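Local coordinates for MW1564 protein (Staphylococcus aureus, PDB 3NTV), which probably transfers a methyl group from S-adenosylmethionine to a hydroxyl oxygen, as a putative caffeoyl-CoA O-methyltransferase, at residues V177-F182 / R195-K200. Residues are numbered along the deposited sequence; the frame is centred on the assembly and turned at random.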
loop_
_atom_site.group_PDB
_atom_site.type_symbol
_atom_site.label_atom_id
_atom_site.label_comp_id
_atom_site.label_asym_id
_atom_site.label_seq_id
_atom_site.Cartn_x
_atom_site.Cartn_y
_atom_site.Cartn_z
ATOM N N VAL A 177 6.037 -5.016 -11.046
ATOM C CA VAL A 177 5.599 -4.084 -12.100
ATOM C C VAL A 177 6.713 -3.093 -12.505
ATOM O O VAL A 177 6.558 -2.371 -13.491
ATOM C CB VAL A 177 4.218 -3.428 -11.857
ATOM C CG1 VAL A 177 3.112 -4.479 -11.844
ATOM C CG2 VAL A 177 4.213 -2.602 -10.575
ATOM N N LEU A 178 7.846 -3.102 -11.779
ATOM C CA LEU A 178 9.029 -2.302 -12.144
ATOM C C LEU A 178 10.183 -3.213 -12.615
ATOM O O LEU A 178 11.292 -2.725 -12.811
ATOM C CB LEU A 178 9.504 -1.420 -10.959
ATOM C CG LEU A 178 8.582 -0.261 -10.525
ATOM C CD1 LEU A 178 9.146 0.428 -9.308
ATOM C CD2 LEU A 178 8.408 0.777 -11.634
ATOM N N TYR A 179 9.917 -4.531 -12.837
ATOM C CA TYR A 179 10.935 -5.536 -13.189
ATOM C C TYR A 179 12.228 -5.338 -12.397
ATOM O O TYR A 179 13.275 -4.993 -12.951
ATOM C CB TYR A 179 11.193 -5.755 -14.715
ATOM C CG TYR A 179 11.943 -7.063 -14.939
ATOM C CD1 TYR A 179 13.262 -7.069 -15.390
ATOM C CD2 TYR A 179 11.397 -8.279 -14.523
ATOM C CE1 TYR A 179 13.999 -8.256 -15.466
ATOM C CE2 TYR A 179 12.119 -9.468 -14.607
ATOM C CZ TYR A 179 13.410 -9.457 -15.101
ATOM O OH TYR A 179 14.089 -10.652 -15.195
ATOM N N HIS A 180 12.115 -5.423 -11.065
ATOM C CA HIS A 180 13.238 -5.289 -10.132
ATOM C C HIS A 180 13.915 -3.907 -10.176
ATOM O O HIS A 180 15.049 -3.760 -9.713
ATOM C CB HIS A 180 14.249 -6.435 -10.359
ATOM C CG HIS A 180 13.631 -7.797 -10.411
ATOM N ND1 HIS A 180 13.136 -8.413 -9.270
ATOM C CD2 HIS A 180 13.469 -8.630 -11.463
ATOM C CE1 HIS A 180 12.699 -9.597 -9.669
ATOM N NE2 HIS A 180 12.872 -9.766 -10.982
ATOM N N GLY A 181 13.219 -2.921 -10.739
ATOM C CA GLY A 181 13.726 -1.561 -10.882
ATOM C C GLY A 181 14.375 -1.285 -12.223
ATOM O O GLY A 181 14.844 -0.170 -12.455
ATOM N N PHE A 182 14.394 -2.289 -13.121
ATOM C CA PHE A 182 15.011 -2.156 -14.448
ATOM C C PHE A 182 14.235 -1.365 -15.460
ATOM O O PHE A 182 14.833 -0.966 -16.453
ATOM C CB PHE A 182 15.343 -3.523 -15.055
ATOM C CG PHE A 182 16.509 -4.230 -14.423
ATOM C CD1 PHE A 182 17.801 -3.727 -14.553
ATOM C CD2 PHE A 182 16.340 -5.459 -13.803
ATOM C CE1 PHE A 182 18.887 -4.396 -13.985
ATOM C CE2 PHE A 182 17.428 -6.138 -13.254
ATOM C CZ PHE A 182 18.691 -5.598 -13.343
ATOM N N ARG A 195 15.971 -6.917 -21.157
ATOM C CA ARG A 195 15.200 -6.093 -22.100
ATOM C C ARG A 195 13.868 -6.707 -22.476
ATOM O O ARG A 195 12.853 -6.001 -22.492
ATOM C CB ARG A 195 16.016 -5.779 -23.363
ATOM C CG ARG A 195 17.169 -4.853 -23.046
ATOM C CD ARG A 195 17.861 -4.321 -24.294
ATOM N NE ARG A 195 18.401 -5.369 -25.174
ATOM C CZ ARG A 195 19.613 -5.907 -25.061
ATOM N NH1 ARG A 195 20.413 -5.556 -24.061
ATOM N NH2 ARG A 195 20.027 -6.817 -25.936
ATOM N N GLN A 196 13.847 -8.024 -22.741
ATOM C CA GLN A 196 12.616 -8.736 -23.103
ATOM C C GLN A 196 11.614 -8.669 -21.932
ATOM O O GLN A 196 10.428 -8.442 -22.157
ATOM C CB GLN A 196 12.913 -10.201 -23.439
ATOM C CG GLN A 196 13.642 -10.391 -24.764
ATOM C CD GLN A 196 13.902 -11.852 -25.005
ATOM O OE1 GLN A 196 14.832 -12.450 -24.453
ATOM N NE2 GLN A 196 13.055 -12.471 -25.808
HETATM N N MSE A 197 12.107 -8.828 -20.693
HETATM C CA MSE A 197 11.266 -8.774 -19.491
HETATM C C MSE A 197 10.729 -7.382 -19.219
HETATM O O MSE A 197 9.564 -7.232 -18.850
HETATM C CB MSE A 197 12.015 -9.329 -18.278
HETATM C CG MSE A 197 12.376 -10.807 -18.421
HETATM SE SE MSE A 197 10.802 -11.987 -18.534
HETATM C CE MSE A 197 10.793 -12.263 -20.487
ATOM N N VAL A 198 11.570 -6.350 -19.417
ATOM C CA VAL A 198 11.154 -4.949 -19.254
ATOM C C VAL A 198 10.027 -4.669 -20.257
ATOM O O VAL A 198 9.001 -4.104 -19.873
ATOM C CB VAL A 198 12.353 -3.977 -19.376
ATOM C CG1 VAL A 198 11.892 -2.517 -19.488
ATOM C CG2 VAL A 198 13.305 -4.131 -18.197
ATOM N N LYS A 199 10.187 -5.111 -21.530
ATOM C CA LYS A 199 9.148 -4.914 -22.540
ATOM C C LYS A 199 7.833 -5.587 -22.131
ATOM O O LYS A 199 6.773 -4.982 -22.259
ATOM C CB LYS A 199 9.615 -5.447 -23.913
ATOM C CG LYS A 199 9.049 -4.653 -25.080
ATOM C CD LYS A 199 8.897 -5.495 -26.343
ATOM C CE LYS A 199 8.053 -4.803 -27.393
ATOM N NZ LYS A 199 6.611 -4.749 -27.021
ATOM N N LYS A 200 7.903 -6.832 -21.635
ATOM C CA LYS A 200 6.719 -7.572 -21.197
ATOM C C LYS A 200 5.999 -6.833 -20.044
ATOM O O LYS A 200 4.787 -6.672 -20.091
ATOM C CB LYS A 200 7.131 -8.991 -20.732
ATOM C CG LYS A 200 5.945 -9.855 -20.286
ATOM C CD LYS A 200 6.406 -11.025 -19.395
ATOM C CE LYS A 200 7.037 -12.133 -20.182
ATOM N NZ LYS A 200 7.307 -13.317 -19.315
#
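Tyr-179 lays one face of its ring on Met-197, a selenomethionine in this crystal, and the CB methylene of that residue sits almost over the ring centre, 3.5 Å from the centroid and 12° off the normal. This is a CH-pi contact. The CG of Met-197 continues toward the phenol end, 3.7 Å from Tyr-179 OH, and a bend at chi2 (-64°) sets SE off to one side of the ring, where it makes an oblique Met-aromatic contact 5.5 Å from the Tyr-179 ring centroid. With CG of Tyr-179 anti to the backbone N (chi1 -164°), the ring reaches across to the helix; its other face carries CD2 of the neighbouring His-180, offset toward the rim. Val-198 adds a single methyl, CG2, which lies 4.1 Å from Tyr-179 CD1 and 3.8 Å from Phe-182 CB. Beyond CB, the Phe-182 side chain leads away from residues 195-200, though it still meets Val-194 earlier on the helix. No hydrogen bond links the segments, so the contact rests on apolar and CH-pi packing. Val-194 and Val-201 also touch the Tyr-179 side chain. The arrangement seats the loop after strand 170-175 against the first half of helix 192-209, within the Rossmann-like fold of class I methyltransferases with strand order 3-2-1-4-5-7-6.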